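PDB 3CSS: 6-phosphogluconolactonase from Leishmania braziliensis, which probably hydrolyses 6-phosphogluconolactone to 6-phosphogluconate, the second step of the oxidative branch of the pentose phosphate pathway. Local coordinates for residues V8-N13 with L255-G260; V208-K213 with S243-D248; A68-L73 with C140-Q145. One frame throughout, in Å; residues are numbered along the deposited sequence.

Interaction 1: V8-N13 with L255-G260; sequences VKICEN and LLLDPG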
ATOM      1  N   VAL A   8       3.307  15.626  -8.442  1.00 15.75           N
ATOM      2  CA  VAL A   8       4.536  14.879  -8.729  1.00 16.75           C
ATOM      3  C   VAL A   8       5.718  15.659  -8.177  1.00 17.01           C
ATOM      4  O   VAL A   8       5.891  16.833  -8.503  1.00 16.71           O
ATOM      5  CB  VAL A   8       4.759  14.652 -10.229  1.00 16.18           C
ATOM      6  CG1 VAL A   8       6.101  13.935 -10.477  1.00 18.47           C
ATOM      7  CG2 VAL A   8       3.595  13.862 -10.825  1.00 18.09           C
ATOM      8  N   LYS A   9       6.494  15.007  -7.320  1.00 17.22           N
ATOM      9  CA  LYS A   9       7.688  15.633  -6.705  1.00 17.10           C
ATOM     10  C   LYS A   9       8.890  14.727  -6.972  1.00 17.86           C
ATOM     11  O   LYS A   9       8.967  13.590  -6.494  1.00 16.31           O
ATOM     12  CB  LYS A   9       7.511  15.862  -5.210  1.00 17.02           C
ATOM     13  CG  LYS A   9       8.672  16.612  -4.569  1.00 18.48           C
ATOM     14  CD  LYS A   9       8.459  16.773  -3.064  1.00 21.22           C
ATOM     15  CE  LYS A   9       9.662  17.392  -2.413  1.00 23.47           C
ATOM     16  NZ  LYS A   9       9.822  18.815  -2.826  1.00 23.12           N
ATOM     17  N   ILE A  10       9.802  15.233  -7.789  1.00 18.57           N
ATOM     18  CA  ILE A  10      11.030  14.528  -8.091  1.00 20.68           C
ATOM     19  C   ILE A  10      12.035  14.935  -7.063  1.00 21.83           C
ATOM     20  O   ILE A  10      12.467  16.101  -7.016  1.00 24.35           O
ATOM     21  CB  ILE A  10      11.589  14.872  -9.493  1.00 21.49           C
ATOM     22  CG1 ILE A  10      10.593  14.488 -10.583  1.00 23.17           C
ATOM     23  CG2 ILE A  10      12.932  14.152  -9.702  1.00 22.90           C
ATOM     24  CD1 ILE A  10      10.216  13.125 -10.575  1.00 25.91           C
ATOM     25  N   CYS A  11      12.442  13.962  -6.270  1.00 21.39           N
ATOM     26  CA  CYS A  11      13.352  14.150  -5.163  1.00 23.20           C
ATOM     27  C   CYS A  11      14.754  13.785  -5.656  1.00 23.82           C
ATOM     28  O   CYS A  11      14.905  13.123  -6.696  1.00 25.34           O
ATOM     29  CB  CYS A  11      12.884  13.284  -4.017  1.00 22.69           C
ATOM     30  SG  CYS A  11      11.172  13.641  -3.426  1.00 24.65           S
ATOM     31  N   GLU A  12      15.787  14.294  -4.992  1.00 23.30           N
ATOM     32  CA  GLU A  12      17.179  14.002  -5.345  0.50 23.66           C
ATOM     33  C   GLU A  12      17.638  12.674  -4.753  1.00 23.43           C
ATOM     34  O   GLU A  12      18.601  12.050  -5.226  1.00 22.79           O
ATOM     35  CB  GLU A  12      18.105  15.111  -4.823  0.50 23.79           C
ATOM     36  CG  GLU A  12      18.214  16.353  -5.704  0.50 25.48           C
ATOM     37  CD  GLU A  12      17.365  17.524  -5.211  0.50 27.30           C
ATOM     38  OE1 GLU A  12      16.125  17.458  -5.330  0.50 28.37           O
ATOM     39  OE2 GLU A  12      17.944  18.518  -4.711  0.50 26.01           O
ATOM     40  N   ASN A  13      16.970  12.259  -3.689  1.00 23.16           N
ATOM     41  CA  ASN A  13      17.388  11.079  -2.943  1.00 23.08           C
ATOM     42  C   ASN A  13      16.278  10.614  -2.000  1.00 23.13           C
ATOM     43  O   ASN A  13      15.229  11.265  -1.868  1.00 22.59           O
ATOM     44  CB  ASN A  13      18.694  11.362  -2.173  1.00 22.74           C
ATOM     45  CG  ASN A  13      18.549  12.495  -1.172  1.00 22.90           C
ATOM     46  OD1 ASN A  13      17.633  12.497  -0.340  1.00 24.18           O
ATOM     47  ND2 ASN A  13      19.438  13.470  -1.256  1.00 20.06           N
ATOM     48  N   LEU A 255       2.903  11.371  -6.365  1.00 12.48           N
ATOM     49  CA  LEU A 255       4.043  10.530  -6.771  1.00 12.22           C
ATOM     50  C   LEU A 255       5.337  11.200  -6.279  1.00 12.15           C
ATOM     51  O   LEU A 255       5.654  12.298  -6.701  1.00 12.49           O
ATOM     52  CB  LEU A 255       4.114  10.367  -8.278  1.00 13.10           C
ATOM     53  CG  LEU A 255       2.869   9.875  -9.006  1.00 15.88           C
ATOM     54  CD1 LEU A 255       3.226   9.564 -10.500  1.00 18.10           C
ATOM     55  CD2 LEU A 255       2.253   8.675  -8.340  1.00 18.28           C
ATOM     56  N   LEU A 256       6.034  10.531  -5.358  1.00 11.43           N
ATOM     57  CA  LEU A 256       7.344  10.942  -4.865  1.00 11.31           C
ATOM     58  C   LEU A 256       8.392  10.063  -5.529  1.00 11.96           C
ATOM     59  O   LEU A 256       8.435   8.862  -5.278  1.00 12.14           O
ATOM     60  CB  LEU A 256       7.400  10.783  -3.325  1.00 11.61           C
ATOM     61  CG  LEU A 256       6.321  11.555  -2.545  1.00 12.57           C
ATOM     62  CD1 LEU A 256       6.392  11.249  -1.030  1.00 12.47           C
ATOM     63  CD2 LEU A 256       6.372  13.055  -2.810  1.00 14.39           C
ATOM     64  N   LEU A 257       9.195  10.673  -6.401  1.00 12.57           N
ATOM     65  CA  LEU A 257      10.029   9.946  -7.337  1.00 13.56           C
ATOM     66  C   LEU A 257      11.458  10.424  -7.212  1.00 14.31           C
ATOM     67  O   LEU A 257      11.686  11.570  -6.846  1.00 16.37           O
ATOM     68  CB  LEU A 257       9.555  10.218  -8.761  1.00 13.06           C
ATOM     69  CG  LEU A 257       8.099   9.914  -9.104  1.00 13.37           C
ATOM     70  CD1 LEU A 257       7.866  10.277 -10.565  1.00 14.98           C
ATOM     71  CD2 LEU A 257       7.745   8.438  -8.813  1.00 14.69           C
ATOM     72  N   ASP A 258      12.415   9.569  -7.572  1.00 14.72           N
ATOM     73  CA  ASP A 258      13.799  10.002  -7.660  1.00 15.21           C
ATOM     74  C   ASP A 258      14.056  10.364  -9.135  1.00 16.06           C
ATOM     75  O   ASP A 258      13.153  10.217  -9.972  1.00 14.59           O
ATOM     76  CB  ASP A 258      14.741   8.931  -7.089  1.00 15.10           C
ATOM     77  CG  ASP A 258      15.113   7.860  -8.082  1.00 16.01           C
ATOM     78  OD1 ASP A 258      16.206   7.276  -7.882  1.00 18.18           O
ATOM     79  OD2 ASP A 258      14.357   7.593  -9.044  1.00 15.09           O
ATOM     80  N   PRO A 259      15.260  10.870  -9.450  1.00 19.02           N
ATOM     81  CA  PRO A 259      15.445  11.406 -10.800  1.00 20.19           C
ATOM     82  C   PRO A 259      15.278  10.358 -11.919  1.00 21.05           C
ATOM     83  O   PRO A 259      14.687  10.669 -12.964  1.00 21.73           O
ATOM     84  CB  PRO A 259      16.851  12.006 -10.759  1.00 20.64           C
ATOM     85  CG  PRO A 259      17.108  12.277  -9.303  1.00 20.19           C
ATOM     86  CD  PRO A 259      16.403  11.166  -8.575  1.00 18.96           C
ATOM     87  N   GLY A 260      15.748   9.132 -11.688  1.00 21.22           N
ATOM     88  CA  GLY A 260      15.611   8.070 -12.700  1.00 20.88           C
ATOM     89  C   GLY A 260      14.159   7.697 -12.951  1.00 20.40           C
ATOM     90  O   GLY A 260      13.735   7.562 -14.107  1.00 19.80           O
TER
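Ile10 and Leu257 form the tight centre of this contact, where two parallel strand ends pair in register. CD1 of Ile10 lies only 3.5 Å from CB of Leu257, closer than usual for two carbons, and also packs on Leu257 CD1. It gets there because CG1 stands beside the backbone N (chi1 -61°) and the chain bends again at chi2, folding CD1 back over the neighbouring strand. Val8 shares this face of the sheet and sets CG1 against the same Leu257 methyl, CD1, at 4.1 Å.

The backbones are laced by three nearly straight bonds. Lys9 N donates to Leu255 O, Leu257 N returns to Lys9 O at 2.9 Å, and Cys11 N closes the ladder on Leu257 O at a short 2.6 Å. Past the strands no N-H bond follows; Cys11 O takes a CA-H...O contact from Asp258 CA at 3.4 Å and lies close to CD of Pro259.

The other face is looser. Lys9 offers just CB to CD2 of Leu256, at 3.9 Å; CG stands anti to the backbone N (chi1 -175°), and the chain end leads away, while Glu12, an exposed residue, starts its side chain away from the partner segment.

Strand 7-10 is one edge of the mixed sheet, and 252-257 separates it from strand 214-219. Helix 14-30 covers Leu256 on one face, and helix 225-232 receives Leu255 and Leu257 on the other.

Interaction 2: V208-K213 with S243-D248; sequences VIQYAK and SRFLRD. Unlike the reference sequence in segment 208-213: Tyr211 (reference His).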
ATOM      1  N   VAL A 208     -10.442  -0.338  -2.943  1.00 16.11           N
ATOM      2  CA  VAL A 208     -10.081   0.300  -1.669  1.00 15.84           C
ATOM      3  C   VAL A 208      -9.156   1.468  -1.950  1.00 15.16           C
ATOM      4  O   VAL A 208      -9.330   2.566  -1.436  1.00 15.21           O
ATOM      5  CB  VAL A 208      -9.418  -0.680  -0.695  1.00 16.06           C
ATOM      6  CG1 VAL A 208      -8.959   0.037   0.559  1.00 18.60           C
ATOM      7  CG2 VAL A 208     -10.371  -1.815  -0.337  1.00 16.66           C
ATOM      8  N   ILE A 209      -8.160   1.230  -2.796  1.00 14.87           N
ATOM      9  CA  ILE A 209      -7.200   2.287  -3.133  1.00 14.50           C
ATOM     10  C   ILE A 209      -7.880   3.487  -3.800  1.00 15.19           C
ATOM     11  O   ILE A 209      -7.569   4.646  -3.490  1.00 15.18           O
ATOM     12  CB  ILE A 209      -6.035   1.701  -3.983  1.00 14.49           C
ATOM     13  CG1 ILE A 209      -5.273   0.686  -3.140  1.00 14.76           C
ATOM     14  CG2 ILE A 209      -5.095   2.793  -4.430  1.00 14.02           C
ATOM     15  CD1 ILE A 209      -4.326  -0.206  -3.917  1.00 15.93           C
ATOM     16  N   GLN A 210      -8.855   3.204  -4.661  1.00 15.24           N
ATOM     17  CA  GLN A 210      -9.581   4.228  -5.406  1.00 14.98           C
ATOM     18  C   GLN A 210     -10.614   5.012  -4.564  1.00 15.02           C
ATOM     19  O   GLN A 210     -11.123   6.036  -5.023  1.00 15.94           O
ATOM     20  CB  GLN A 210     -10.238   3.600  -6.633  1.00 15.28           C
ATOM     21  CG  GLN A 210      -9.228   3.162  -7.678  1.00 13.94           C
ATOM     22  CD  GLN A 210      -9.850   2.374  -8.800  1.00 14.36           C
ATOM     23  OE1 GLN A 210     -10.878   1.724  -8.599  1.00 17.55           O
ATOM     24  NE2 GLN A 210      -9.231   2.398  -9.979  1.00 15.75           N
ATOM     25  N   TYR A 211     -10.946   4.504  -3.379  1.00 15.30           N
ATOM     26  CA  TYR A 211     -11.801   5.211  -2.437  1.00 16.42           C
ATOM     27  C   TYR A 211     -11.019   5.897  -1.293  1.00 16.42           C
ATOM     28  O   TYR A 211     -11.620   6.598  -0.460  1.00 16.41           O
ATOM     29  CB  TYR A 211     -12.835   4.266  -1.864  1.00 16.64           C
ATOM     30  CG  TYR A 211     -14.025   4.051  -2.761  1.00 17.33           C
ATOM     31  CD1 TYR A 211     -14.275   2.827  -3.351  1.00 18.13           C
ATOM     32  CD2 TYR A 211     -14.917   5.085  -2.995  1.00 19.34           C
ATOM     33  CE1 TYR A 211     -15.387   2.638  -4.155  1.00 17.10           C
ATOM     34  CE2 TYR A 211     -16.037   4.910  -3.805  1.00 19.45           C
ATOM     35  CZ  TYR A 211     -16.269   3.678  -4.384  1.00 19.76           C
ATOM     36  OH  TYR A 211     -17.387   3.494  -5.194  1.00 17.45           O
ATOM     37  N   ALA A 212      -9.707   5.708  -1.242  1.00 15.39           N
ATOM     38  CA  ALA A 212      -8.887   6.324  -0.210  1.00 15.40           C
ATOM     39  C   ALA A 212      -8.868   7.841  -0.395  1.00 14.92           C
ATOM     40  O   ALA A 212      -8.975   8.350  -1.518  1.00 15.06           O
ATOM     41  CB  ALA A 212      -7.445   5.744  -0.213  1.00 15.59           C
ATOM     42  N   LYS A 213      -8.740   8.566   0.716  1.00 13.99           N
ATOM     43  CA  LYS A 213      -8.657  10.028   0.667  1.00 14.03           C
ATOM     44  C   LYS A 213      -7.389  10.573   0.019  1.00 13.96           C
ATOM     45  O   LYS A 213      -7.441  11.539  -0.747  1.00 13.57           O
ATOM     46  CB  LYS A 213      -8.831  10.611   2.081  1.00 14.48           C
ATOM     47  CG  LYS A 213     -10.139  10.223   2.744  1.00 15.74           C
ATOM     48  CD  LYS A 213     -11.351  10.628   1.929  1.00 22.35           C
ATOM     49  CE  LYS A 213     -12.631  10.500   2.741  1.00 25.15           C
ATOM     50  NZ  LYS A 213     -13.826  10.913   1.953  1.00 27.72           N
ATOM     51  N   SER A 243      -0.601  -0.498 -12.745  1.00 12.96           N
ATOM     52  CA  SER A 243      -0.844   0.614 -11.819  0.50 12.84           C
ATOM     53  C   SER A 243      -1.509   1.865 -12.438  1.00 12.52           C
ATOM     54  O   SER A 243      -1.852   2.807 -11.715  1.00 13.33           O
ATOM     55  CB  SER A 243       0.450   0.977 -11.088  0.50 12.69           C
ATOM     56  OG  SER A 243       1.451   1.309 -12.022  0.50 14.87           O
ATOM     57  N   ARG A 244      -1.757   1.857 -13.756  1.00 12.59           N
ATOM     58  CA  ARG A 244      -2.573   2.893 -14.384  1.00 12.55           C
ATOM     59  C   ARG A 244      -3.973   3.006 -13.754  1.00 12.07           C
ATOM     60  O   ARG A 244      -4.621   4.050 -13.896  1.00 13.12           O
ATOM     61  CB  ARG A 244      -2.654   2.693 -15.894  1.00 12.66           C
ATOM     62  CG  ARG A 244      -3.262   3.866 -16.640  1.00 12.21           C
ATOM     63  CD  ARG A 244      -3.231   3.708 -18.158  1.00 13.46           C
ATOM     64  NE  ARG A 244      -3.994   4.788 -18.811  1.00 12.57           N
ATOM     65  CZ  ARG A 244      -3.540   6.006 -19.083  1.00 11.71           C
ATOM     66  NH1 ARG A 244      -2.309   6.369 -18.791  1.00 12.87           N
ATOM     67  NH2 ARG A 244      -4.336   6.879 -19.683  1.00 13.27           N
ATOM     68  N   PHE A 245      -4.448   1.982 -13.023  1.00 12.44           N
ATOM     69  CA  PHE A 245      -5.731   2.130 -12.306  1.00 12.57           C
ATOM     70  C   PHE A 245      -5.738   3.313 -11.327  1.00 12.12           C
ATOM     71  O   PHE A 245      -6.811   3.812 -10.935  1.00 11.91           O
ATOM     72  CB  PHE A 245      -6.151   0.830 -11.593  1.00 13.23           C
ATOM     73  CG  PHE A 245      -5.419   0.556 -10.308  1.00 14.55           C
ATOM     74  CD1 PHE A 245      -5.837   1.135  -9.109  1.00 13.82           C
ATOM     75  CD2 PHE A 245      -4.315  -0.311 -10.282  1.00 14.03           C
ATOM     76  CE1 PHE A 245      -5.143   0.884  -7.924  1.00 13.85           C
ATOM     77  CE2 PHE A 245      -3.645  -0.587  -9.090  1.00 14.58           C
ATOM     78  CZ  PHE A 245      -4.058   0.020  -7.920  1.00 15.26           C
ATOM     79  N   LEU A 246      -4.554   3.755 -10.906  1.00 11.98           N
ATOM     80  CA  LEU A 246      -4.452   4.938 -10.019  1.00 12.63           C
ATOM     81  C   LEU A 246      -5.077   6.218 -10.603  1.00 12.79           C
ATOM     82  O   LEU A 246      -5.515   7.107  -9.869  1.00 11.96           O
ATOM     83  CB  LEU A 246      -2.985   5.178  -9.652  1.00 13.08           C
ATOM     84  CG  LEU A 246      -2.350   4.142  -8.741  1.00 13.05           C
ATOM     85  CD1 LEU A 246      -0.846   4.421  -8.600  1.00 15.60           C
ATOM     86  CD2 LEU A 246      -3.059   4.060  -7.350  1.00 13.77           C
ATOM     87  N   ARG A 247      -5.176   6.286 -11.926  1.00 12.65           N
ATOM     88  CA  ARG A 247      -5.800   7.422 -12.599  1.00 13.20           C
ATOM     89  C   ARG A 247      -7.259   7.602 -12.186  1.00 13.67           C
ATOM     90  O   ARG A 247      -7.814   8.703 -12.321  1.00 14.08           O
ATOM     91  CB  ARG A 247      -5.728   7.260 -14.117  1.00 13.54           C
ATOM     92  CG  ARG A 247      -4.328   7.354 -14.705  1.00 12.31           C
ATOM     93  CD  ARG A 247      -4.336   7.415 -16.226  1.00 13.24           C
ATOM     94  NE  ARG A 247      -4.921   8.676 -16.684  1.00 12.87           N
ATOM     95  CZ  ARG A 247      -4.241   9.812 -16.781  1.00 14.22           C
ATOM     96  NH1 ARG A 247      -2.950   9.874 -16.478  1.00 16.77           N
ATOM     97  NH2 ARG A 247      -4.858  10.911 -17.185  1.00 14.95           N
ATOM     98  N   ASP A 248      -7.887   6.517 -11.728  1.00 14.00           N
ATOM     99  CA  ASP A 248      -9.294   6.506 -11.336  1.00 14.79           C
ATOM    100  C   ASP A 248      -9.525   6.630  -9.828  1.00 14.11           C
ATOM    101  O   ASP A 248     -10.646   6.417  -9.346  1.00 14.33           O
ATOM    102  CB  ASP A 248      -9.978   5.250 -11.866  1.00 15.79           C
ATOM    103  CG  ASP A 248     -10.081   5.229 -13.369  1.00 20.72           C
ATOM    104  OD1 ASP A 248     -10.315   6.296 -13.965  1.00 20.96           O
ATOM    105  OD2 ASP A 248      -9.911   4.128 -13.942  1.00 26.02           O
TER
HETATM  106  O   HOH W   1      -9.655   1.786 -12.812  0.75 28.12           O
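The short helix 206-211 faces a run of 3-10 turns at 243-247, with Gln210 and Asp248 closest at 6.4 Å between CA atoms and no backbone-to-backbone hydrogen bond joining the two segments. Gln210 does most of the bridging. Its chain is extended beyond CG, carrying the amide across to the carbonyl of Phe245, where NE2 donates to O at 3.0 Å with an N-H...O angle of 161°. The acceptor lies almost in the amide plane, whereas the donor is tilted 34° from the carbonyl plane. Phe245 O also accepts from Asp248 N, an i to i+3 bond of the 3-10 segment, and the two donors reach it from opposite faces of that plane. A water takes a further bond from Gln210 NE2 and donates to Asp248 OD2 at 2.6 Å, linking the two side chains, which lie side by side with their amide and carboxylate planes 68° apart.

In this fold, a central mostly parallel sheet flanked by helices, helix 206-211 connects strands 201-204 and 214-219, while segment 243-248 belongs to the loop leading into strand 252-257. Beside the polar link lies an apolar patch. Phe245 CG sits between the backbone N and the carbonyl carbon, which turns the ring toward Ile209. Ile209 meets the ring edge, with CG2 4.0 Å from Phe245 CE1 and Ile209 CD1 near Phe245 CZ. The same CG2 touches CD2 of Leu246 at 3.8 Å. Leu246 also packs on Leu161 of strand 158-162, and Thr169 and Ile172 from a loop adjoin the Phe245 ring.

Interaction 3: A68-L73 with C140-Q145; sequences AVQFIL and CLPCKQ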
ATOM      1  N   ALA A  68      -3.032   8.469  17.349  1.00 22.81           N
ATOM      2  CA  ALA A  68      -3.372   9.355  16.220  1.00 22.48           C
ATOM      3  C   ALA A  68      -3.582   8.594  14.895  1.00 21.75           C
ATOM      4  O   ALA A  68      -4.290   9.075  14.010  1.00 20.87           O
ATOM      5  CB  ALA A  68      -2.296  10.414  16.036  1.00 22.50           C
ATOM      6  N   VAL A  69      -2.947   7.428  14.767  1.00 21.01           N
ATOM      7  CA  VAL A  69      -2.962   6.640  13.532  1.00 20.60           C
ATOM      8  C   VAL A  69      -3.423   5.211  13.801  1.00 20.65           C
ATOM      9  O   VAL A  69      -2.994   4.578  14.772  1.00 21.90           O
ATOM     10  CB  VAL A  69      -1.566   6.584  12.844  1.00 20.92           C
ATOM     11  CG1 VAL A  69      -1.607   5.626  11.615  1.00 19.73           C
ATOM     12  CG2 VAL A  69      -1.083   7.982  12.423  1.00 20.08           C
ATOM     13  N   GLN A  70      -4.313   4.726  12.945  1.00 20.37           N
ATOM     14  CA  GLN A  70      -4.661   3.312  12.880  1.00 20.25           C
ATOM     15  C   GLN A  70      -3.938   2.729  11.667  1.00 19.65           C
ATOM     16  O   GLN A  70      -4.207   3.144  10.531  1.00 20.15           O
ATOM     17  CB  GLN A  70      -6.167   3.130  12.734  1.00 20.61           C
ATOM     18  CG  GLN A  70      -6.597   1.668  12.568  1.00 20.99           C
ATOM     19  CD  GLN A  70      -8.099   1.522  12.490  1.00 22.78           C
ATOM     20  OE1 GLN A  70      -8.742   2.158  11.665  1.00 22.03           O
ATOM     21  NE2 GLN A  70      -8.664   0.689  13.360  1.00 21.63           N
ATOM     22  N   PHE A  71      -3.044   1.772  11.929  1.00 19.68           N
ATOM     23  CA  PHE A  71      -2.167   1.175  10.918  1.00 19.12           C
ATOM     24  C   PHE A  71      -2.751  -0.136  10.388  1.00 19.19           C
ATOM     25  O   PHE A  71      -3.193  -1.009  11.162  1.00 19.54           O
ATOM     26  CB  PHE A  71      -0.785   0.851  11.495  1.00 18.97           C
ATOM     27  CG  PHE A  71       0.021   2.043  11.899  1.00 19.03           C
ATOM     28  CD1 PHE A  71       0.904   2.619  11.006  1.00 20.30           C
ATOM     29  CD2 PHE A  71      -0.081   2.569  13.177  1.00 19.87           C
ATOM     30  CE1 PHE A  71       1.676   3.710  11.358  1.00 20.74           C
ATOM     31  CE2 PHE A  71       0.685   3.675  13.550  1.00 20.57           C
ATOM     32  CZ  PHE A  71       1.569   4.245  12.632  1.00 20.30           C
ATOM     33  N   ILE A  72      -2.704  -0.280   9.074  1.00 18.39           N
ATOM     34  CA  ILE A  72      -2.991  -1.532   8.393  1.00 18.09           C
ATOM     35  C   ILE A  72      -1.895  -1.783   7.368  1.00 18.24           C
ATOM     36  O   ILE A  72      -1.219  -0.855   6.930  1.00 19.13           O
ATOM     37  CB  ILE A  72      -4.390  -1.547   7.714  1.00 18.48           C
ATOM     38  CG1 ILE A  72      -4.426  -0.703   6.424  1.00 17.65           C
ATOM     39  CG2 ILE A  72      -5.499  -1.055   8.721  1.00 17.64           C
ATOM     40  CD1 ILE A  72      -5.776  -0.819   5.661  1.00 19.12           C
ATOM     41  N   LEU A  73      -1.715  -3.047   7.007  1.00 18.69           N
ATOM     42  CA  LEU A  73      -0.798  -3.388   5.924  1.00 19.31           C
ATOM     43  C   LEU A  73      -1.596  -3.374   4.617  1.00 18.97           C
ATOM     44  O   LEU A  73      -2.593  -4.083   4.453  1.00 18.48           O
ATOM     45  CB  LEU A  73      -0.168  -4.766   6.140  1.00 19.63           C
ATOM     46  CG  LEU A  73       0.790  -4.932   7.319  1.00 21.18           C
ATOM     47  CD1 LEU A  73       1.086  -6.423   7.500  1.00 24.12           C
ATOM     48  CD2 LEU A  73       2.072  -4.144   7.110  1.00 21.92           C
ATOM     49  N   CYS A 140     -13.282  -3.091  11.847  1.00 28.07           N
ATOM     50  CA  CYS A 140     -12.418  -2.204  12.652  1.00 27.92           C
ATOM     51  C   CYS A 140     -12.163  -0.822  12.066  1.00 27.65           C
ATOM     52  O   CYS A 140     -11.724   0.068  12.797  1.00 26.39           O
ATOM     53  CB  CYS A 140     -11.057  -2.862  12.884  1.00 28.08           C
ATOM     54  SG  CYS A 140     -11.158  -4.413  13.776  1.00 31.26           S
ATOM     55  N   LEU A 141     -12.357  -0.669  10.746  1.00 27.05           N
ATOM     56  CA  LEU A 141     -12.174   0.611  10.074  1.00 26.64           C
ATOM     57  C   LEU A 141     -13.504   1.338   9.778  1.00 26.73           C
ATOM     58  O   LEU A 141     -14.578   0.719   9.764  1.00 26.60           O
ATOM     59  CB  LEU A 141     -11.398   0.420   8.759  1.00 26.65           C
ATOM     60  CG  LEU A 141      -9.872   0.398   8.820  1.00 26.96           C
ATOM     61  CD1 LEU A 141      -9.361  -0.646   9.828  1.00 27.27           C
ATOM     62  CD2 LEU A 141      -9.320   0.163   7.404  1.00 26.49           C
ATOM     63  N   PRO A 142     -13.431   2.666   9.561  1.00 26.89           N
ATOM     64  CA  PRO A 142     -14.570   3.393   9.023  1.00 27.13           C
ATOM     65  C   PRO A 142     -14.870   2.884   7.619  1.00 26.41           C
ATOM     66  O   PRO A 142     -13.964   2.793   6.787  1.00 25.50           O
ATOM     67  CB  PRO A 142     -14.083   4.853   8.956  1.00 27.44           C
ATOM     68  CG  PRO A 142     -12.746   4.873   9.518  1.00 28.09           C
ATOM     69  CD  PRO A 142     -12.213   3.492   9.547  1.00 27.23           C
ATOM     70  N   CYS A 143     -16.137   2.550   7.375  1.00 25.96           N
ATOM     71  CA  CYS A 143     -16.561   2.006   6.088  1.00 25.40           C
ATOM     72  C   CYS A 143     -17.723   2.798   5.531  1.00 24.30           C
ATOM     73  O   CYS A 143     -18.482   3.445   6.293  1.00 24.47           O
ATOM     74  CB  CYS A 143     -16.954   0.525   6.228  1.00 25.71           C
ATOM     75  SG  CYS A 143     -15.603  -0.552   6.732  1.00 29.79           S
ATOM     76  N   LYS A 144     -17.879   2.721   4.220  1.00 21.74           N
ATOM     77  CA  LYS A 144     -19.041   3.257   3.542  1.00 22.01           C
ATOM     78  C   LYS A 144     -19.581   2.252   2.529  1.00 20.86           C
ATOM     79  O   LYS A 144     -18.856   1.407   2.028  1.00 19.57           O
ATOM     80  CB  LYS A 144     -18.693   4.596   2.905  1.00 22.01           C
ATOM     81  CG  LYS A 144     -18.591   5.703   3.954  1.00 24.57           C
ATOM     82  CD  LYS A 144     -18.843   7.079   3.365  1.00 27.88           C
ATOM     83  CE  LYS A 144     -19.708   7.927   4.273  1.00 29.03           C
ATOM     84  NZ  LYS A 144     -20.032   9.217   3.617  1.00 31.81           N
ATOM     85  N   GLN A 145     -20.879   2.335   2.253  1.00 20.68           N
ATOM     86  CA  GLN A 145     -21.500   1.436   1.292  1.00 20.76           C
ATOM     87  C   GLN A 145     -20.983   1.734  -0.101  1.00 19.53           C
ATOM     88  O   GLN A 145     -20.812   2.894  -0.459  1.00 20.90           O
ATOM     89  CB  GLN A 145     -23.011   1.583   1.316  1.00 21.77           C
ATOM     90  CG  GLN A 145     -23.708   0.560   0.407  1.00 24.00           C
ATOM     91  CD  GLN A 145     -24.779  -0.234   1.119  1.00 24.60           C
ATOM     92  OE1 GLN A 145     -25.097   0.036   2.266  1.00 26.10           O
ATOM     93  NE2 GLN A 145     -25.368  -1.207   0.422  1.00 26.48           N
TER
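Gln70 and Leu141, each with 58 Å² buried by the contact, meet where strand 69-77 passes the end of helix 123-140. The Gln70 side chain leaves the strand fully stretched, CG anti to the backbone N (chi1 176°) and the chain extended beyond it, which brings its amide up to the last turn of the helix. There NE2 donates to Cys140 O at 3.2 Å. The bond is fairly straight at hydrogen (164°) and the acceptor lies close to the amide plane, but the donor stands above the carbonyl plane of Cys140, 54° out of it, and so does not address a lone pair.

The other end of the same amide rests on hydrocarbon. OE1 lies 3.4 Å from CD1 of Leu141 and nearly as close to CG, with CD of Gln70 also against that methyl; the two side chains cross at a slant. One amide is thus held by the helix-terminal carbonyl through its nitrogen and packed against a leucine through its oxygen.

Ile72, two residues along on the same side of the strand, completes the apolar part. Its CG2 touches CD1 of Leu141 at 4.0 Å and its CD1 meets the second leucine methyl, CD2, at 4.1 Å. Tyr133 and Leu137 of helix 123-140 also press on Ile72; in strand 39-43, Val40 touches Gln70 and Ala42 touches Ile72. This is the helix-on-sheet packing of a three-layer alpha/beta fold, with the chain leaving helix 123-140 at Leu141 toward the small hairpin of strands 143-145 and 152-154.

Overall arrangement
Interactions 1 and 3 both reach the mixed sheet, on opposite sides of the chain's centre and with their own centres about 28 Å apart. Interaction 1 pairs one of its edge strands, 7-10, with 252-257, while interaction 3 packs strand 69-77 against the end of helix 123-140. Interaction 2, its centre about 20 Å from that of interaction 1 and about 17 Å from that of interaction 3, joins helix 206-211 to the loop before strand 252-257. No two contacts touch. Along the chain, interaction 3 closes before interaction 2 opens, and both fall between the two segments of interaction 1, which brings the first strand of the sheet beside the last and so ties the chain's two ends together.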